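Side-chain contacts in light Chain (Clostridium botulinum, PDB 6BVD), which acts as the zinc-dependent protease domain of a mosaic botulinum neurotoxin, probably cutting a SNARE protein inside nerve terminals: residues A[226-231]-A[264-269]; A[295-300]-A[322-327]; A[379-382]-A[386-389]. All blocks are in the same frame, centred on the assembly; numbering follows the deposited sequence. Where two conformers were deposited one is given.

Interaction 1: A[226-231]-A[264-269]; sequences LMHELI and SAEFLT
Ile231 and Thr269 mark the closest backbone approach of segments 226-231 and 264-269, their CA atoms 6.7 Å apart. Both segments are helical, and their axes stay 10.8 Å apart at the nearest point, with N-to-C directions 125° apart, so side chains must bridge the gap. The methyl CG2 of Thr269 does most of this. It lies over one face of the His228 ring in a CH-pi contact, 3.9 Å from the ring centroid and displaced toward the rim at CE1. The same methyl packs against Ile231 CG2 at 3.7 Å.

This is a worked example of the HExxH zinc peptidase site: helix 222-237 brings His228 and His232 to the zinc ion, and Glu266 arrives as the third protein ligand from a separate helix farther along the chain. The Glu266 carboxylate stands at the ring edge, its plane only 5° from that of the imidazole. OE1 lies 3.8 Å from His228 NE2, and the zinc ion joins the two.

A chi1 of -68° sets Thr269 OG1 beside its backbone N, where it turns back to Ala265 O at 2.8 Å, and points the methyl CG2 at His228. That carbonyl oxygen also receives Thr269 N, on the opposite face of its plane. The other ring nitrogen, His228 ND1, makes a weak hydrogen bond to Glu353 OE1.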
# COMPACT_ATOMS: atom_id res chain seq x y z
N LEU A 226 4.38 -16.87 2.63
CA LEU A 226 5.58 -16.31 3.27
C LEU A 226 5.45 -16.38 4.80
O LEU A 226 6.37 -16.80 5.51
CB LEU A 226 5.80 -14.88 2.77
CG LEU A 226 6.95 -14.08 3.39
CD1 LEU A 226 8.28 -14.88 3.29
CD2 LEU A 226 7.03 -12.70 2.71
N MET A 227 4.28 -16.02 5.32
CA MET A 227 4.06 -16.12 6.77
C MET A 227 4.27 -17.56 7.33
O MET A 227 4.86 -17.75 8.41
CB MET A 227 2.66 -15.59 7.13
CG MET A 227 2.61 -14.02 7.15
SD MET A 227 1.05 -13.37 7.75
CE MET A 227 0.05 -13.44 6.25
N HIS A 228 3.84 -18.57 6.57
CA HIS A 228 4.05 -19.95 6.95
C HIS A 228 5.57 -20.22 7.12
O HIS A 228 5.96 -20.75 8.12
CB HIS A 228 3.45 -20.86 5.87
CG HIS A 228 3.62 -22.31 6.15
ND1 HIS A 228 2.63 -23.09 6.74
CD2 HIS A 228 4.69 -23.12 5.99
CE1 HIS A 228 3.08 -24.33 6.86
NE2 HIS A 228 4.32 -24.38 6.42
N GLU A 229 6.40 -19.76 6.18
CA GLU A 229 7.86 -19.93 6.32
C GLU A 229 8.41 -19.09 7.50
O GLU A 229 9.29 -19.53 8.22
CB GLU A 229 8.58 -19.56 5.01
CG GLU A 229 8.25 -20.52 3.87
CD GLU A 229 8.35 -22.01 4.28
OE1 GLU A 229 9.45 -22.46 4.69
OE2 GLU A 229 7.35 -22.76 4.16
N LEU A 230 7.87 -17.90 7.72
CA LEU A 230 8.31 -17.07 8.85
C LEU A 230 7.99 -17.71 10.19
O LEU A 230 8.68 -17.49 11.18
CB LEU A 230 7.69 -15.67 8.78
CG LEU A 230 8.29 -14.75 7.72
CD1 LEU A 230 7.62 -13.40 7.72
CD2 LEU A 230 9.82 -14.63 7.95
N ILE A 231 6.95 -18.55 10.25
CA ILE A 231 6.66 -19.24 11.48
C ILE A 231 7.78 -20.27 11.81
O ILE A 231 8.18 -20.39 12.97
CB ILE A 231 5.28 -19.90 11.41
CG1 ILE A 231 4.23 -18.80 11.36
CG2 ILE A 231 5.10 -20.84 12.58
CD1 ILE A 231 2.81 -19.34 10.97
N SER A 264 6.05 -33.41 13.33
CA SER A 264 4.96 -32.81 14.10
C SER A 264 4.92 -31.29 13.95
O SER A 264 3.87 -30.69 14.19
CB SER A 264 5.07 -33.14 15.59
OG SER A 264 4.69 -34.47 15.85
N ALA A 265 6.06 -30.70 13.60
CA ALA A 265 6.16 -29.23 13.46
C ALA A 265 5.27 -28.67 12.34
O ALA A 265 4.83 -27.53 12.42
CB ALA A 265 7.64 -28.78 13.24
N GLU A 266 5.03 -29.46 11.28
CA GLU A 266 4.19 -28.94 10.20
C GLU A 266 2.77 -28.80 10.70
O GLU A 266 2.06 -27.86 10.32
CB GLU A 266 4.20 -29.82 8.96
CG GLU A 266 5.60 -30.03 8.37
CD GLU A 266 6.21 -28.81 7.72
OE1 GLU A 266 5.59 -27.71 7.67
OE2 GLU A 266 7.36 -28.97 7.26
N PHE A 267 2.33 -29.74 11.54
CA PHE A 267 0.93 -29.64 12.01
C PHE A 267 0.79 -28.51 13.04
O PHE A 267 -0.25 -27.83 13.10
CB PHE A 267 0.47 -30.96 12.59
CG PHE A 267 0.55 -32.10 11.60
CD1 PHE A 267 -0.44 -32.28 10.64
CD2 PHE A 267 1.67 -32.93 11.56
CE1 PHE A 267 -0.37 -33.32 9.71
CE2 PHE A 267 1.76 -33.97 10.64
CZ PHE A 267 0.75 -34.16 9.71
N LEU A 268 1.84 -28.29 13.85
CA LEU A 268 1.79 -27.20 14.82
C LEU A 268 1.87 -25.87 14.09
O LEU A 268 1.31 -24.85 14.55
CB LEU A 268 2.92 -27.31 15.85
CG LEU A 268 2.93 -28.55 16.75
CD1 LEU A 268 4.22 -28.59 17.59
CD2 LEU A 268 1.69 -28.65 17.63
N THR A 269 2.55 -25.86 12.95
CA THR A 269 2.68 -24.62 12.21
C THR A 269 1.34 -24.29 11.52
O THR A 269 0.89 -23.13 11.52
CB THR A 269 3.81 -24.70 11.20
OG1 THR A 269 5.06 -24.78 11.92
CG2 THR A 269 3.81 -23.45 10.30

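Interaction 2: A[295-300]-A[322-327]; sequences KRIASR and WKYQFA
The Phe326 ring is sandwiched between two beta carbons, one a methyl and one a methylene. Ala298 CB sits 3.6 Å above one face, and Tyr324 CB, from the ring's own segment, sits 3.4 Å above the opposite one; Ile297 CG2 meets the edge in plane. The Tyr324 ring is also covered on both sides, by Ile297 CG2 on one face and by Lys323 CD on the other.

One methyl therefore serves two rings. Ile297 CG2 is 3.9 Å from Phe326 CZ at an edge and 3.9 Å from Tyr324 CE2 over a face, a difference in approach that distance alone would not reveal. Its chi1 of -69° sets CG1 beside the backbone N and leaves CG2 anti to that nitrogen; CD1, carried on CG1, reaches the phenol end, 3.8 Å from Tyr324 OH. That hydroxyl is hydrogen-bonded to Gly188 O and also accepts from Lys323 NZ at 3.3 Å. Beside the isoleucine, Phe326 CZ presses into the helix backbone itself, 3.4 Å from Ala298 N.

The side chain of Gln325 adds a bond of its own: NE2 reaches Trp322 O nearly straight (171°), in the carbonyl plane and on a lone pair, at 2.8 Å. Separately, Gln325 takes a positive phi and two backbone bonds run back into the last turn, ending helix 313-323 in a Schellman motif from which Tyr324 and Phe326 pack against helix 280-301 in this clostridial neurotoxin protease fold.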
# COMPACT_ATOMS: atom_id res chain seq x y z
N LYS A 295 16.16 -23.80 30.73
CA LYS A 295 16.81 -23.87 32.05
C LYS A 295 18.34 -23.85 31.93
O LYS A 295 19.04 -23.23 32.76
CB LYS A 295 16.37 -25.09 32.84
CG LYS A 295 14.99 -24.99 33.52
CD LYS A 295 14.59 -26.31 34.18
CE LYS A 295 13.21 -26.19 34.85
NZ LYS A 295 12.70 -27.48 35.40
N ARG A 296 18.85 -24.58 30.95
CA ARG A 296 20.29 -24.58 30.70
C ARG A 296 20.76 -23.19 30.28
O ARG A 296 21.84 -22.76 30.69
CB ARG A 296 20.68 -25.59 29.64
CG ARG A 296 20.47 -27.02 30.09
CD ARG A 296 20.91 -28.02 29.02
NE ARG A 296 20.66 -29.41 29.40
CZ ARG A 296 20.85 -30.46 28.60
NH1 ARG A 296 21.32 -30.30 27.37
NH2 ARG A 296 20.58 -31.69 29.03
N ILE A 297 19.97 -22.48 29.47
CA ILE A 297 20.39 -21.13 29.02
C ILE A 297 20.38 -20.15 30.20
O ILE A 297 21.29 -19.34 30.31
CB ILE A 297 19.55 -20.65 27.85
CG1 ILE A 297 19.90 -21.50 26.62
CG2 ILE A 297 19.73 -19.13 27.52
CD1 ILE A 297 19.00 -21.25 25.43
N ALA A 298 19.42 -20.27 31.12
CA ALA A 298 19.39 -19.41 32.30
C ALA A 298 20.64 -19.59 33.15
O ALA A 298 21.22 -18.61 33.65
CB ALA A 298 18.14 -19.67 33.15
N SER A 299 21.03 -20.85 33.32
CA SER A 299 22.22 -21.23 34.09
C SER A 299 23.51 -20.69 33.47
O SER A 299 24.42 -20.23 34.16
CB SER A 299 22.28 -22.76 34.20
OG SER A 299 23.31 -23.17 35.07
N ARG A 300 23.59 -20.77 32.15
CA ARG A 300 24.74 -20.31 31.40
C ARG A 300 24.83 -18.77 31.41
O ARG A 300 25.92 -18.20 31.46
CB ARG A 300 24.67 -20.87 29.97
CG ARG A 300 25.71 -20.34 29.04
CD ARG A 300 25.33 -20.57 27.61
NE ARG A 300 25.64 -21.92 27.19
CZ ARG A 300 26.66 -22.26 26.41
NH1 ARG A 300 27.51 -21.35 25.95
NH2 ARG A 300 26.83 -23.53 26.10
N TRP A 322 14.61 -10.84 28.74
CA TRP A 322 13.32 -10.59 28.10
C TRP A 322 12.90 -11.69 27.09
O TRP A 322 11.75 -12.16 27.13
CB TRP A 322 13.32 -9.25 27.37
CG TRP A 322 12.02 -9.05 26.69
CD1 TRP A 322 11.80 -9.15 25.36
CD2 TRP A 322 10.79 -8.63 27.28
NE1 TRP A 322 10.49 -8.85 25.08
CE2 TRP A 322 9.85 -8.51 26.24
CE3 TRP A 322 10.38 -8.33 28.60
CZ2 TRP A 322 8.52 -8.13 26.47
CZ3 TRP A 322 9.06 -7.93 28.82
CH2 TRP A 322 8.15 -7.84 27.76
N LYS A 323 13.82 -12.07 26.20
CA LYS A 323 13.56 -13.07 25.16
C LYS A 323 13.07 -14.39 25.74
O LYS A 323 12.09 -14.95 25.27
CB LYS A 323 14.82 -13.34 24.32
CG LYS A 323 14.60 -14.42 23.26
CD LYS A 323 15.90 -14.78 22.51
CE LYS A 323 15.61 -15.75 21.36
NZ LYS A 323 16.75 -16.48 20.78
N TYR A 324 13.77 -14.88 26.76
CA TYR A 324 13.43 -16.18 27.33
C TYR A 324 12.51 -16.06 28.52
O TYR A 324 12.19 -17.06 29.14
CB TYR A 324 14.70 -16.94 27.72
CG TYR A 324 15.54 -17.29 26.54
CD1 TYR A 324 15.13 -18.30 25.66
CD2 TYR A 324 16.76 -16.65 26.30
CE1 TYR A 324 15.88 -18.63 24.57
CE2 TYR A 324 17.53 -16.99 25.19
CZ TYR A 324 17.08 -17.98 24.34
OH TYR A 324 17.79 -18.35 23.24
N GLN A 325 12.10 -14.83 28.84
CA GLN A 325 11.18 -14.55 29.94
C GLN A 325 11.65 -15.12 31.25
O GLN A 325 10.86 -15.70 32.03
CB GLN A 325 9.80 -15.09 29.61
CG GLN A 325 9.15 -14.33 28.48
CD GLN A 325 8.66 -12.96 28.92
OE1 GLN A 325 7.65 -12.86 29.63
NE2 GLN A 325 9.33 -11.89 28.48
N PHE A 326 12.94 -14.98 31.49
CA PHE A 326 13.54 -15.42 32.72
C PHE A 326 13.13 -14.56 33.90
O PHE A 326 12.95 -13.35 33.75
CB PHE A 326 15.08 -15.38 32.60
CG PHE A 326 15.67 -16.43 31.69
CD1 PHE A 326 15.06 -17.67 31.51
CD2 PHE A 326 16.88 -16.16 31.02
CE1 PHE A 326 15.65 -18.63 30.67
CE2 PHE A 326 17.49 -17.11 30.19
CZ PHE A 326 16.88 -18.35 30.00
N ALA A 327 13.06 -15.19 35.07
CA ALA A 327 13.04 -14.48 36.35
C ALA A 327 14.44 -13.99 36.73
O ALA A 327 15.42 -14.64 36.40
CB ALA A 327 12.51 -15.38 37.43

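Interaction 3: A[379-382]-A[386-389]; sequences PNLL and IYTE. With CA (calcium ion), chain C.
Leu381 O and Tyr387 O both accept hydrogen bonds from Lys95 NZ, so one ammonium group on helix 83-100 grips the two segments at once; Leu382 O adds a weak third bond. The segments are neighbouring limbs of an irregular loop between strands 373-377 and 406-408, which folds back on itself beside a calcium site at the subunit interface.

Where the limbs meet, no hydrogen bond crosses directly; carbon atoms pack on one another and on carbonyl oxygens. Leu381 CD2 lies over one face of the Tyr387 ring in a CH-pi contact, 4.1 Å from the centroid and 16° off the normal. A chi1 of -177° swings the tyrosine ring opposite its own nitrogen and lays this face against the leucine, and the ring's CD2 edge comes within 3.5 Å of Leu381 O. The phenol OH is hydrogen-bonded to Asp221 OD1. Farther back, Ile386 CB rests on Asn380 O at 3.7 Å.

Beyond the tyrosine the chain turns to the metal, which is shared with Asp384 and with Asp384 and Glu389 of the second subunit. Glu389 binds the calcium ion through both carboxylate oxygens, unequally, with OE1 at 2.5 Å and OE2 at 2.8 Å.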
# COMPACT_ATOMS: atom_id res chain seq x y z
N PRO A 379 1.58 -14.13 -12.67
CA PRO A 379 2.30 -13.12 -13.47
C PRO A 379 2.15 -11.66 -13.01
O PRO A 379 3.01 -10.84 -13.40
CB PRO A 379 1.68 -13.29 -14.85
CG PRO A 379 0.29 -13.79 -14.57
CD PRO A 379 0.44 -14.71 -13.40
N ASN A 380 1.12 -11.33 -12.23
CA ASN A 380 0.82 -9.93 -11.94
C ASN A 380 0.61 -9.54 -10.49
O ASN A 380 -0.32 -8.78 -10.18
CB ASN A 380 -0.43 -9.50 -12.73
CG ASN A 380 -0.26 -9.70 -14.22
OD1 ASN A 380 -0.98 -10.50 -14.84
ND2 ASN A 380 0.72 -9.02 -14.80
N LEU A 381 1.44 -10.04 -9.59
CA LEU A 381 1.33 -9.73 -8.18
C LEU A 381 1.57 -8.23 -7.95
O LEU A 381 1.06 -7.65 -6.99
CB LEU A 381 2.31 -10.58 -7.37
CG LEU A 381 2.02 -12.10 -7.36
CD1 LEU A 381 3.12 -12.89 -6.65
CD2 LEU A 381 0.66 -12.37 -6.70
N LEU A 382 2.36 -7.63 -8.84
CA LEU A 382 2.71 -6.21 -8.70
C LEU A 382 1.61 -5.25 -9.15
O LEU A 382 1.68 -4.07 -8.84
CB LEU A 382 3.98 -5.91 -9.51
CG LEU A 382 5.28 -6.45 -8.92
CD1 LEU A 382 6.38 -6.26 -9.93
CD2 LEU A 382 5.57 -5.67 -7.68
N ILE A 386 -5.03 -6.44 -9.50
CA ILE A 386 -5.07 -7.92 -9.38
C ILE A 386 -4.81 -8.37 -7.94
O ILE A 386 -5.49 -9.23 -7.39
CB ILE A 386 -3.99 -8.58 -10.31
CG1 ILE A 386 -4.22 -8.21 -11.77
CG2 ILE A 386 -3.89 -10.10 -10.07
CD1 ILE A 386 -5.53 -8.68 -12.31
N TYR A 387 -3.80 -7.76 -7.33
CA TYR A 387 -3.36 -8.14 -6.02
C TYR A 387 -2.93 -6.88 -5.26
O TYR A 387 -2.11 -6.13 -5.77
CB TYR A 387 -2.19 -9.13 -6.15
CG TYR A 387 -1.68 -9.68 -4.86
CD1 TYR A 387 -2.25 -10.80 -4.29
CD2 TYR A 387 -0.56 -9.12 -4.22
CE1 TYR A 387 -1.79 -11.33 -3.12
CE2 TYR A 387 -0.08 -9.66 -3.03
CZ TYR A 387 -0.68 -10.77 -2.49
OH TYR A 387 -0.20 -11.36 -1.31
N THR A 388 -3.46 -6.64 -4.07
CA THR A 388 -3.05 -5.44 -3.31
C THR A 388 -2.40 -5.75 -1.98
O THR A 388 -2.64 -6.83 -1.37
CB THR A 388 -4.23 -4.51 -3.00
OG1 THR A 388 -5.20 -5.18 -2.15
CG2 THR A 388 -4.87 -4.01 -4.29
N GLU A 389 -1.59 -4.81 -1.47
CA GLU A 389 -1.08 -4.96 -0.08
C GLU A 389 -2.19 -5.21 0.95
O GLU A 389 -2.07 -6.07 1.80
CB GLU A 389 -0.33 -3.68 0.36
CG GLU A 389 1.00 -3.41 -0.40
CD GLU A 389 0.84 -2.64 -1.71
OE1 GLU A 389 -0.29 -2.28 -2.17
OE2 GLU A 389 1.89 -2.39 -2.34
CA CA C . 0.37 -1.21 -4.34

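How the interactions relate
From the N terminus onward the three contacts follow in series, none nested in or crossing another. Interaction 1 closes a loop of 32 residues and joins two helices around the zinc site near the centre of the chain. The next helix, 280-301, carries the first half of interaction 2, which closes 21 residues at the periphery. Interaction 3 closes the tightest loop, three residues, on the other side of the chain's centre, about 43 Å from interaction 2 between centres. None touches another directly, yet the segments of interactions 1 and 3 share a neighbour, helix 83-100, whose Leu96 touches Leu226 of the one and Tyr387 of the other; Pro222 and Ala223 of helix 222-237 also touch Tyr387.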